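PDB 2QY1: pectate lyase II from Xanthomonas campestris pv. campestris, which probably cleaves pectate, the polygalacturonate of plant cell walls, as a secreted polysaccharide lyase of family 1 with a parallel beta-helix fold. Local coordinates for residues 20-23 / 24-27; 46-49 / 50-53. The protein carries 2 engineered substitutions. All coordinates share one frame; numbering follows the deposited sequence.

Interaction 1: 20-23 / 24-27; sequences VATF and EAMQ
The N-terminal cap of helix 23-32, which covers the end of the parallel beta-helix, is formed by T22 and A25: T22 is the N-cap residue, and its OG1 accepts from A25 N at 3.0 Å. The N-H...O angle of 160° supports this assignment. A first torsion of 64° sets T22 OG1 between its own N and carbonyl carbon, from where the hydroxyl reaches forward over the first turn and also meets A25 CB at 3.4 Å. Backbone bonds continue the helix behind the cap: M26 N donates to T22 O (3.0 Å), and Q27 N to F23 O (3.2 Å). E24 bends back at chi2, laying its carboxylate beside the F23 ring; F23 CD2 meets E24 OE2 at 3.5 Å. This oxygen lies at the ring edge, near the ring plane, while the carboxylate as a whole is turned 70° against the ring. On the more buried side, M26 packs on L41 and Y43 of strand 39-43 and on V66 of strand 65-69; F23 also touches V66. Q27 turns its amide to Q67 and D31. V20, the last residue of strand 18-20, joins the apolar packing, V20 CG2 lying 3.9 Å from M26 CE and V20 CB 4.0 Å from A25 CB; the V20 and M26 side chains cross nearly at a right angle. V20 CG1 touches the backbone oxygen A25 O at 3.6 Å.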
loop_
_atom_site.group_PDB
_atom_site.type_symbol
_atom_site.label_atom_id
_atom_site.label_comp_id
_atom_site.label_asym_id
_atom_site.label_seq_id
_atom_site.Cartn_x
_atom_site.Cartn_y
_atom_site.Cartn_z
ATOM N N VAL A 20 -6.067 -22.019 -7.133
ATOM C CA VAL A 20 -5.400 -21.548 -8.347
ATOM C C VAL A 20 -3.884 -21.597 -8.152
ATOM O O VAL A 20 -3.343 -20.943 -7.264
ATOM C CB VAL A 20 -5.891 -20.133 -8.787
ATOM C CG1 VAL A 20 -7.367 -20.178 -9.184
ATOM C CG2 VAL A 20 -5.667 -19.084 -7.697
ATOM N N ALA A 21 -3.210 -22.397 -8.973
ATOM C CA ALA A 21 -1.773 -22.624 -8.817
ATOM C C ALA A 21 -0.921 -21.620 -9.580
ATOM O O ALA A 21 0.286 -21.513 -9.342
ATOM C CB ALA A 21 -1.414 -24.047 -9.231
ATOM N N THR A 22 -1.546 -20.891 -10.501
ATOM C CA THR A 22 -0.816 -19.984 -11.376
ATOM C C THR A 22 -1.526 -18.654 -11.591
ATOM O O THR A 22 -2.736 -18.515 -11.371
ATOM C CB THR A 22 -0.578 -20.599 -12.784
ATOM O OG1 THR A 22 -1.837 -20.812 -13.433
ATOM C CG2 THR A 22 0.202 -21.912 -12.711
ATOM N N PHE A 23 -0.725 -17.690 -12.035
ATOM C CA PHE A 23 -1.160 -16.422 -12.600
ATOM C C PHE A 23 -2.355 -16.598 -13.559
ATOM O O PHE A 23 -3.386 -15.940 -13.401
ATOM C CB PHE A 23 0.072 -15.801 -13.294
ATOM C CG PHE A 23 -0.227 -14.674 -14.229
ATOM C CD1 PHE A 23 -0.820 -13.506 -13.775
ATOM C CD2 PHE A 23 0.145 -14.761 -15.567
ATOM C CE1 PHE A 23 -1.078 -12.456 -14.646
ATOM C CE2 PHE A 23 -0.106 -13.718 -16.447
ATOM C CZ PHE A 23 -0.721 -12.560 -15.985
ATOM N N GLU A 24 -2.218 -17.503 -14.525
ATOM C CA GLU A 24 -3.250 -17.719 -15.549
ATOM C C GLU A 24 -4.531 -18.350 -14.992
ATOM O O GLU A 24 -5.637 -17.975 -15.391
ATOM C CB GLU A 24 -2.699 -18.560 -16.708
ATOM C CG GLU A 24 -1.609 -17.863 -17.533
ATOM C CD GLU A 24 -0.206 -18.030 -16.952
ATOM O OE1 GLU A 24 -0.059 -18.666 -15.881
ATOM O OE2 GLU A 24 0.755 -17.522 -17.573
ATOM N N ALA A 25 -4.376 -19.303 -14.076
ATOM C CA ALA A 25 -5.518 -19.941 -13.422
ATOM C C ALA A 25 -6.328 -18.935 -12.603
ATOM O O ALA A 25 -7.557 -18.994 -12.586
ATOM C CB ALA A 25 -5.059 -21.102 -12.549
ATOM N N MET A 26 -5.637 -18.012 -11.935
ATOM C CA MET A 26 -6.305 -16.976 -11.149
ATOM C C MET A 26 -7.136 -16.073 -12.056
ATOM O O MET A 26 -8.302 -15.801 -11.765
ATOM C CB MET A 26 -5.297 -16.152 -10.340
ATOM C CG MET A 26 -5.946 -15.143 -9.386
ATOM S SD MET A 26 -4.763 -14.199 -8.407
ATOM C CE MET A 26 -4.167 -15.455 -7.280
ATOM N N GLN A 27 -6.532 -15.624 -13.157
ATOM C CA GLN A 27 -7.219 -14.762 -14.118
ATOM C C GLN A 27 -8.431 -15.461 -14.727
ATOM O O GLN A 27 -9.507 -14.868 -14.818
ATOM C CB GLN A 27 -6.264 -14.289 -15.220
ATOM C CG GLN A 27 -6.851 -13.194 -16.113
ATOM C CD GLN A 27 -7.187 -11.928 -15.342
ATOM O OE1 GLN A 27 -6.300 -11.250 -14.827
ATOM N NE2 GLN A 27 -8.471 -11.603 -15.263
#

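Interaction 2: 46-49 / 50-53; sequences KFDF and GTIK
T51 folds its side chain back onto D48 and F47. Its CB stands 3.4 Å from D48 O. From there the methyl branch runs past the same carbonyl, T51 CG2 ending 4.0 Å from D48 CB, an oblique crossing of the two side chains. The other branch, with chi1 at 61°, brings T51 OG1 to D48 O at 2.6 Å, a short bond nearly along the C=O axis. T51 OG1 also approaches F47 CZ at 3.4 Å, obliquely to the ring. D48 O is gripped twice, since T51 N donates to it as well (3.2 Å) from above the carbonyl plane. I52 brings CD1 to the edge of the F47 ring, 3.7 Å from F47 CE1. F47 in turn places CD1 over one face of the F49 ring, displaced toward its rim; the edge-to-face partner of F49 is F137. One residue further along, the pattern recurs, with I52 N donating to F49 O. Finally, D48 OD1 accepts from G50 N at 3.0 Å, the donor lying above the carboxylate plane. Side-chain oxygen to the amide two residues later, overlapped by successive i+3 backbone bonds, is the signature of an Asx turn leading into a short 3-10 turn.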
loop_
_atom_site.group_PDB
_atom_site.type_symbol
_atom_site.label_atom_id
_atom_site.label_comp_id
_atom_site.label_asym_id
_atom_site.label_seq_id
_atom_site.Cartn_x
_atom_site.Cartn_y
_atom_site.Cartn_z
ATOM N N LYS A 46 4.133 -21.387 -5.875
ATOM C CA LYS A 46 5.324 -21.114 -5.077
ATOM C C LYS A 46 6.473 -20.687 -5.980
ATOM O O LYS A 46 7.354 -21.487 -6.296
ATOM C CB LYS A 46 5.736 -22.352 -4.269
ATOM C CG LYS A 46 4.669 -22.894 -3.331
ATOM C CD LYS A 46 5.056 -24.259 -2.775
ATOM C CE LYS A 46 6.173 -24.165 -1.738
ATOM N NZ LYS A 46 5.708 -23.534 -0.468
ATOM N N PHE A 47 6.458 -19.428 -6.400
ATOM C CA PHE A 47 7.529 -18.901 -7.241
ATOM C C PHE A 47 8.861 -18.884 -6.493
ATOM O O PHE A 47 8.953 -18.372 -5.377
ATOM C CB PHE A 47 7.190 -17.497 -7.757
ATOM C CG PHE A 47 8.190 -16.959 -8.742
ATOM C CD1 PHE A 47 9.244 -16.152 -8.315
ATOM C CD2 PHE A 47 8.086 -17.267 -10.097
ATOM C CE1 PHE A 47 10.178 -15.655 -9.224
ATOM C CE2 PHE A 47 9.014 -16.773 -11.017
ATOM C CZ PHE A 47 10.062 -15.965 -10.575
ATOM N N ASP A 48 9.882 -19.457 -7.122
ATOM C CA ASP A 48 11.234 -19.450 -6.575
ATOM C C ASP A 48 11.935 -18.185 -7.054
ATOM O O ASP A 48 12.265 -18.061 -8.235
ATOM C CB ASP A 48 11.998 -20.702 -7.024
ATOM C CG ASP A 48 13.419 -20.768 -6.466
ATOM O OD1 ASP A 48 13.794 -19.918 -5.629
ATOM O OD2 ASP A 48 14.161 -21.688 -6.867
ATOM N N PHE A 49 12.154 -17.250 -6.131
ATOM C CA PHE A 49 12.774 -15.965 -6.463
ATOM C C PHE A 49 14.250 -16.098 -6.841
ATOM O O PHE A 49 14.809 -15.218 -7.502
ATOM C CB PHE A 49 12.585 -14.960 -5.322
ATOM C CG PHE A 49 11.152 -14.558 -5.107
ATOM C CD1 PHE A 49 10.511 -13.705 -6.005
ATOM C CD2 PHE A 49 10.441 -15.036 -4.011
ATOM C CE1 PHE A 49 9.179 -13.338 -5.813
ATOM C CE2 PHE A 49 9.111 -14.671 -3.807
ATOM C CZ PHE A 49 8.479 -13.819 -4.711
ATOM N N GLY A 50 14.865 -17.209 -6.438
ATOM C CA GLY A 50 16.238 -17.535 -6.823
ATOM C C GLY A 50 16.433 -17.721 -8.318
ATOM O O GLY A 50 17.564 -17.671 -8.812
ATOM N N THR A 51 15.334 -17.934 -9.042
ATOM C CA THR A 51 15.370 -18.070 -10.501
ATOM C C THR A 51 15.658 -16.739 -11.205
ATOM O O THR A 51 15.983 -16.719 -12.394
ATOM C CB THR A 51 14.063 -18.674 -11.067
ATOM O OG1 THR A 51 12.959 -17.813 -10.759
ATOM C CG2 THR A 51 13.810 -20.060 -10.481
ATOM N N ILE A 52 15.522 -15.636 -10.470
ATOM C CA ILE A 52 15.878 -14.310 -10.981
ATOM C C ILE A 52 17.337 -14.007 -10.619
ATOM O O ILE A 52 17.648 -13.598 -9.495
ATOM C CB ILE A 52 14.913 -13.206 -10.463
ATOM C CG1 ILE A 52 13.464 -13.538 -10.845
ATOM C CG2 ILE A 52 15.311 -11.832 -11.009
ATOM C CD1 ILE A 52 12.405 -12.766 -10.058
ATOM N N LYS A 53 18.223 -14.228 -11.586
ATOM C CA LYS A 53 19.667 -14.111 -11.374
ATOM C C LYS A 53 20.176 -12.685 -11.576
ATOM O O LYS A 53 21.301 -12.353 -11.184
ATOM C CB LYS A 53 20.422 -15.076 -12.293
ATOM C CG LYS A 53 20.430 -16.532 -11.823
ATOM C CD LYS A 53 19.187 -17.288 -12.275
ATOM C CE LYS A 53 19.330 -18.787 -12.053
ATOM N NZ LYS A 53 19.339 -19.173 -10.611
#

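In the fold
Interaction 1 comes first along the chain, at the start of helix 23-32; strand 39-43 follows, and interaction 2 occupies the loop between it and strand 65-69. Their centres are about 17 Å apart and their nearest atoms about 5 Å, with no touch between them. The strands connect them: strand 18-20, which leads into residues 20-27, pairs in parallel with strand 39-43, which leads towards 46-53 and so stands between the two contacts in sequence. Interaction 1 thus belongs to the capped N-terminal end of the beta-helix, interaction 2 to a surface connection in its opening coils, which continues to C56, disulfide-bonded to C143.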